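Local coordinates for protein bacteriohemerythrin (Methylococcus capsulatus, PDB 4XPX) that binds dioxygen reversibly at a non-haem di-iron centre and may store it or deliver it to oxygen-requiring enzymes, at residues A[60-65]-A[78-83]; A[1-6]-A[23-28]. One frame throughout, in Å; residues are numbered along the deposited sequence.

From the N terminus, the chain first meets itself in contact 2, where the leading segment 1-6 lies against 23-28 on helix 15-34 and closes a loop that holds the short helix 7-10. Helix 40-67 follows, and near its end contact 1 opens: 60-65 faces 78-83 on helix 73-95 across a short turn, as a helical hairpin. The two contacts are in series, neither enclosing nor crossing the other, with centres 20 Å apart on opposite sides of the chain's centre. Contact 1 joins two helices of the hemerythrin bundle through the di-iron site, whereas contact 2 packs the N-terminal arm against helix 15-34, on a side where helix 103-121 also borders it.

Contact 1: A[60-65]-A[78-83]; sequences SEETEM and AEHDKL. With FE2 (Fe (II) ion), chain B; FE2 (Fe (II) ion), chain C.
The di-iron site of the hemerythrin four-helix bundle joins helices 40-67 and 73-95 here, through Glu61 and His80. The segment axes are nearly antiparallel (160°) and stay 11.6 Å apart at their closest, so side chains and metal span the gap. Glu61 is a bridging carboxylate: its OE1 binds the chain B iron at 2.2 Å, and its OE2 binds the chain C iron. An extended chain beyond CG carries this carboxylate to the metals. His80 NE2 completes the link across the helices with a 2.2 Å bond to the chain B iron. The short approach between Glu61 OE1 and His80 NE2 is that of two ligands sharing one metal, not a hydrogen bond. Water 2 also bridges the irons, and water 3 binds the chain C iron. His76 and His116 complete the sphere of the chain B iron and His21 and His57 that of the chain C iron, with Asp121 bridging the two; Tyr124 OH hydrogen-bonds to Glu61 OE2.

The far side of the imidazole is held by a second-shell carboxylate. His80 ND1 donates to Glu62 OE2 at 2.8 Å, with an N-H...O angle of 161°. The acceptor lies in the ring plane and uses its anti lone pair, and the carboxylate is turned 26° from the ring. Metal on NE2 and carboxylate on ND1 together fix the ring's rotation, and the negative partner would be expected to make the imidazole a stronger electron donor to iron. Asp81, which has a salt bridge to Lys77, places OD1 4.4 Å from Glu62 OE2. Water 1 mediates between these like charges, donating to Glu62 OE2 at 2.7 Å and to Asp81 OD1 at 2.8 Å.

Contact 2: A[1-6]-A[23-28]; sequences ALMTWT and TIFDMV
An apolar and aromatic packing contact seats the N-terminal arm, 1-6, on helix 15-34, with Phe25 gripped between Met3 and Trp5. Met3 and Phe25 have the nearest CA atoms of the two segments, 5.9 Å apart. The methyl CE of Met3 sits almost centrally over one face of the Phe25 ring, 3.4 Å from the centroid and 6° off the normal, which defines a CH-pi contact. A bend at the last torsion of Met3 (chi3 69°) turns the methyl onto the ring; SD, set by the torsions before it, also lies above this face in a Met-aromatic contact.

Trp5 approaches the opposite face. The edge of its five-membered ring points to that face in a T-shaped (edge-to-face) pair, centroids 5.3 Å apart and planes at 66°, with CD1 above the plane and offset toward the rim. Trp5 CB also packs against Phe25 CD2 at 3.7 Å. Farther along the helix, Val28 CG1 touches Met3 SD at 3.7 Å and Leu2 CD2 at 3.9 Å, extending the apolar surface.

Beyond the two segments, Phe10 makes an edge-to-face pair with Phe25, Lys22 a cation-pi contact with Trp5, and Asn29 OD1 accepts a hydrogen bond from Met3 N. With no direct hydrogen bond between 1-6 and 23-28, their mutual attachment rests chiefly on dispersion and on the pi faces of Phe25.

Contact 1: A[60-65]-A[78-83]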
# COMPACT_ATOMS: atom_id res chain seq x y z
N SER A 60 3.81 -0.89 -10.72
CA SER A 60 3.09 -1.80 -11.59
C SER A 60 1.81 -1.20 -12.10
O SER A 60 1.50 -1.26 -13.33
CB SER A 60 2.76 -3.08 -10.84
OG SER A 60 3.89 -3.80 -10.34
N GLU A 61 1.02 -0.61 -11.21
CA GLU A 61 -0.21 0.05 -11.62
C GLU A 61 0.14 1.22 -12.58
O GLU A 61 -0.58 1.41 -13.61
CB GLU A 61 -0.96 0.67 -10.44
CG GLU A 61 -1.66 -0.35 -9.55
CD GLU A 61 -2.53 0.33 -8.50
OE1 GLU A 61 -2.46 1.54 -8.38
OE2 GLU A 61 -3.30 -0.44 -7.82
N GLU A 62 1.13 2.00 -12.26
CA GLU A 62 1.43 3.20 -13.08
C GLU A 62 1.87 2.80 -14.45
O GLU A 62 1.47 3.48 -15.44
CB GLU A 62 2.50 4.03 -12.38
CG GLU A 62 1.96 4.72 -11.15
CD GLU A 62 3.02 5.21 -10.19
OE1 GLU A 62 4.21 5.46 -10.65
OE2 GLU A 62 2.74 5.46 -8.99
N THR A 63 2.68 1.79 -14.60
CA THR A 63 3.13 1.36 -15.92
C THR A 63 1.95 0.95 -16.73
O THR A 63 1.85 1.35 -17.96
CB THR A 63 4.15 0.21 -15.81
OG1 THR A 63 5.31 0.65 -15.08
CG2 THR A 63 4.57 -0.29 -17.16
N GLU A 64 1.04 0.19 -16.20
CA GLU A 64 -0.12 -0.24 -16.95
C GLU A 64 -1.04 0.90 -17.28
O GLU A 64 -1.52 1.00 -18.44
CB GLU A 64 -0.82 -1.33 -16.17
CG GLU A 64 -0.13 -2.66 -16.05
CD GLU A 64 0.39 -3.23 -17.33
OE1 GLU A 64 -0.48 -3.38 -18.16
OE2 GLU A 64 1.63 -3.45 -17.53
N MET A 65 -1.34 1.75 -16.33
CA MET A 65 -2.16 2.90 -16.60
C MET A 65 -1.58 3.78 -17.71
O MET A 65 -2.32 4.22 -18.64
CB MET A 65 -2.35 3.77 -15.35
CG MET A 65 -3.32 3.17 -14.34
SD MET A 65 -3.67 4.30 -12.94
CE MET A 65 -2.13 4.16 -11.95
N ALA A 78 -0.20 10.83 -8.57
CA ALA A 78 0.01 11.83 -7.49
C ALA A 78 -0.39 11.31 -6.15
O ALA A 78 0.28 11.59 -5.13
CB ALA A 78 -0.67 13.12 -7.86
N GLU A 79 -1.49 10.56 -6.06
CA GLU A 79 -1.88 9.94 -4.79
C GLU A 79 -0.83 8.98 -4.30
O GLU A 79 -0.44 8.97 -3.12
CB GLU A 79 -3.23 9.26 -4.87
CG GLU A 79 -4.39 10.12 -5.35
CD GLU A 79 -4.70 11.38 -4.59
OE1 GLU A 79 -4.25 11.52 -3.43
OE2 GLU A 79 -5.39 12.33 -5.18
N HIS A 80 -0.36 8.13 -5.18
CA HIS A 80 0.75 7.18 -4.84
C HIS A 80 1.94 7.94 -4.33
O HIS A 80 2.54 7.57 -3.27
CB HIS A 80 1.19 6.39 -6.04
CG HIS A 80 0.19 5.40 -6.54
ND1 HIS A 80 0.42 4.71 -7.71
CD2 HIS A 80 -0.97 4.90 -6.07
CE1 HIS A 80 -0.59 3.86 -7.89
NE2 HIS A 80 -1.44 3.93 -6.88
N ASP A 81 2.36 9.00 -5.05
CA ASP A 81 3.62 9.67 -4.72
C ASP A 81 3.50 10.35 -3.37
O ASP A 81 4.55 10.35 -2.61
CB ASP A 81 3.99 10.62 -5.81
CG ASP A 81 4.48 9.91 -7.10
OD1 ASP A 81 4.87 8.76 -7.10
OD2 ASP A 81 4.54 10.57 -8.13
N LYS A 82 2.36 10.83 -2.98
CA LYS A 82 2.27 11.44 -1.63
C LYS A 82 2.44 10.33 -0.57
O LYS A 82 3.13 10.60 0.44
CB LYS A 82 0.94 12.16 -1.47
CG LYS A 82 0.80 13.52 -2.10
CD LYS A 82 1.67 14.53 -1.47
CE LYS A 82 1.37 15.94 -2.18
NZ LYS A 82 2.34 16.90 -1.52
N LEU A 83 1.86 9.15 -0.77
CA LEU A 83 2.06 8.08 0.18
C LEU A 83 3.50 7.65 0.24
O LEU A 83 4.05 7.41 1.38
CB LEU A 83 1.14 6.91 -0.07
CG LEU A 83 1.27 5.84 1.02
CD1 LEU A 83 0.77 6.26 2.38
CD2 LEU A 83 0.67 4.55 0.65
FE FE2 B . -3.33 2.83 -6.87
FE FE2 C . -3.40 -0.39 -5.60
O HOH W 1 4.44 5.98 -6.90
O HOH W 2 -2.59 1.39 -5.27
O HOH W 3 -3.12 -0.03 -3.13

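Contact 2: A[1-6]-A[23-28]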
# COMPACT_ATOMS: atom_id res chain seq x y z
N ALA A 1 -5.18 -10.41 10.56
CA ALA A 1 -5.79 -9.64 11.56
C ALA A 1 -6.30 -8.30 11.33
O ALA A 1 -7.54 -8.15 11.35
CB ALA A 1 -4.81 -9.56 12.72
N LEU A 2 -5.44 -7.32 11.14
CA LEU A 2 -5.95 -5.99 10.97
C LEU A 2 -6.88 -5.89 9.74
O LEU A 2 -7.95 -5.25 9.83
CB LEU A 2 -4.79 -5.01 10.84
CG LEU A 2 -5.22 -3.56 10.61
CD1 LEU A 2 -5.99 -2.98 11.77
CD2 LEU A 2 -3.97 -2.74 10.35
N MET A 3 -6.42 -6.40 8.61
CA MET A 3 -7.05 -6.20 7.30
C MET A 3 -7.61 -7.48 6.77
O MET A 3 -6.99 -8.55 6.93
CB MET A 3 -6.04 -5.66 6.30
CG MET A 3 -5.47 -4.31 6.77
SD MET A 3 -4.56 -3.43 5.47
CE MET A 3 -5.91 -2.99 4.38
N THR A 4 -8.72 -7.41 6.08
CA THR A 4 -9.31 -8.55 5.38
C THR A 4 -9.69 -8.12 3.97
O THR A 4 -10.45 -7.16 3.79
CB THR A 4 -10.58 -9.06 6.07
OG1 THR A 4 -10.23 -9.50 7.39
CG2 THR A 4 -11.19 -10.21 5.35
N TRP A 5 -9.14 -8.73 2.95
CA TRP A 5 -9.49 -8.46 1.56
C TRP A 5 -10.75 -9.21 1.19
O TRP A 5 -10.84 -10.42 1.46
CB TRP A 5 -8.31 -8.85 0.67
CG TRP A 5 -8.52 -8.39 -0.77
CD1 TRP A 5 -7.91 -7.28 -1.34
CD2 TRP A 5 -9.21 -9.04 -1.85
NE1 TRP A 5 -8.24 -7.21 -2.67
CE2 TRP A 5 -9.06 -8.26 -2.98
CE3 TRP A 5 -10.03 -10.21 -1.93
CZ2 TRP A 5 -9.62 -8.58 -4.24
CZ3 TRP A 5 -10.58 -10.52 -3.16
CH2 TRP A 5 -10.39 -9.73 -4.27
N THR A 6 -11.69 -8.52 0.56
CA THR A 6 -12.81 -9.22 -0.07
C THR A 6 -13.03 -8.57 -1.43
O THR A 6 -12.70 -7.41 -1.62
CB THR A 6 -14.15 -9.11 0.72
OG1 THR A 6 -14.63 -7.80 0.62
CG2 THR A 6 -13.97 -9.53 2.16
N THR A 23 -1.30 -9.30 -1.21
CA THR A 23 0.00 -9.36 -0.55
C THR A 23 0.21 -8.18 0.37
O THR A 23 0.70 -8.36 1.52
CB THR A 23 1.12 -9.39 -1.61
OG1 THR A 23 1.05 -10.61 -2.36
CG2 THR A 23 2.50 -9.24 -1.00
N ILE A 24 -0.13 -6.96 -0.05
CA ILE A 24 -0.01 -5.80 0.82
C ILE A 24 -0.77 -6.04 2.12
O ILE A 24 -0.25 -5.74 3.21
CB ILE A 24 -0.44 -4.54 0.09
CG1 ILE A 24 0.53 -4.17 -1.01
CG2 ILE A 24 -0.60 -3.39 1.07
CD1 ILE A 24 0.05 -3.15 -2.01
N PHE A 25 -1.99 -6.49 2.01
CA PHE A 25 -2.81 -6.68 3.23
C PHE A 25 -2.11 -7.67 4.16
O PHE A 25 -2.06 -7.47 5.39
CB PHE A 25 -4.21 -7.19 2.92
CG PHE A 25 -5.20 -6.19 2.37
CD1 PHE A 25 -4.84 -5.09 1.56
CD2 PHE A 25 -6.52 -6.33 2.69
CE1 PHE A 25 -5.83 -4.26 1.06
CE2 PHE A 25 -7.50 -5.46 2.21
CZ PHE A 25 -7.17 -4.44 1.36
N ASP A 26 -1.58 -8.76 3.61
CA ASP A 26 -0.87 -9.75 4.45
C ASP A 26 0.34 -9.13 5.10
O ASP A 26 0.65 -9.41 6.30
CB ASP A 26 -0.50 -10.95 3.61
CG ASP A 26 -1.61 -11.89 3.28
OD1 ASP A 26 -2.71 -11.83 3.90
OD2 ASP A 26 -1.44 -12.81 2.36
N MET A 27 1.09 -8.31 4.37
CA MET A 27 2.31 -7.72 4.93
C MET A 27 1.97 -6.65 5.96
O MET A 27 2.72 -6.52 6.98
CB MET A 27 3.17 -7.16 3.77
CG MET A 27 3.66 -8.25 2.84
SD MET A 27 4.76 -7.62 1.55
CE MET A 27 6.33 -7.53 2.47
N VAL A 28 0.90 -5.87 5.76
CA VAL A 28 0.40 -4.94 6.80
C VAL A 28 0.02 -5.74 8.03
O VAL A 28 0.32 -5.32 9.18
CB VAL A 28 -0.76 -4.12 6.29
CG1 VAL A 28 -1.41 -3.34 7.41
CG2 VAL A 28 -0.32 -3.15 5.18
O HOH W 4 -5.66 -10.56 4.41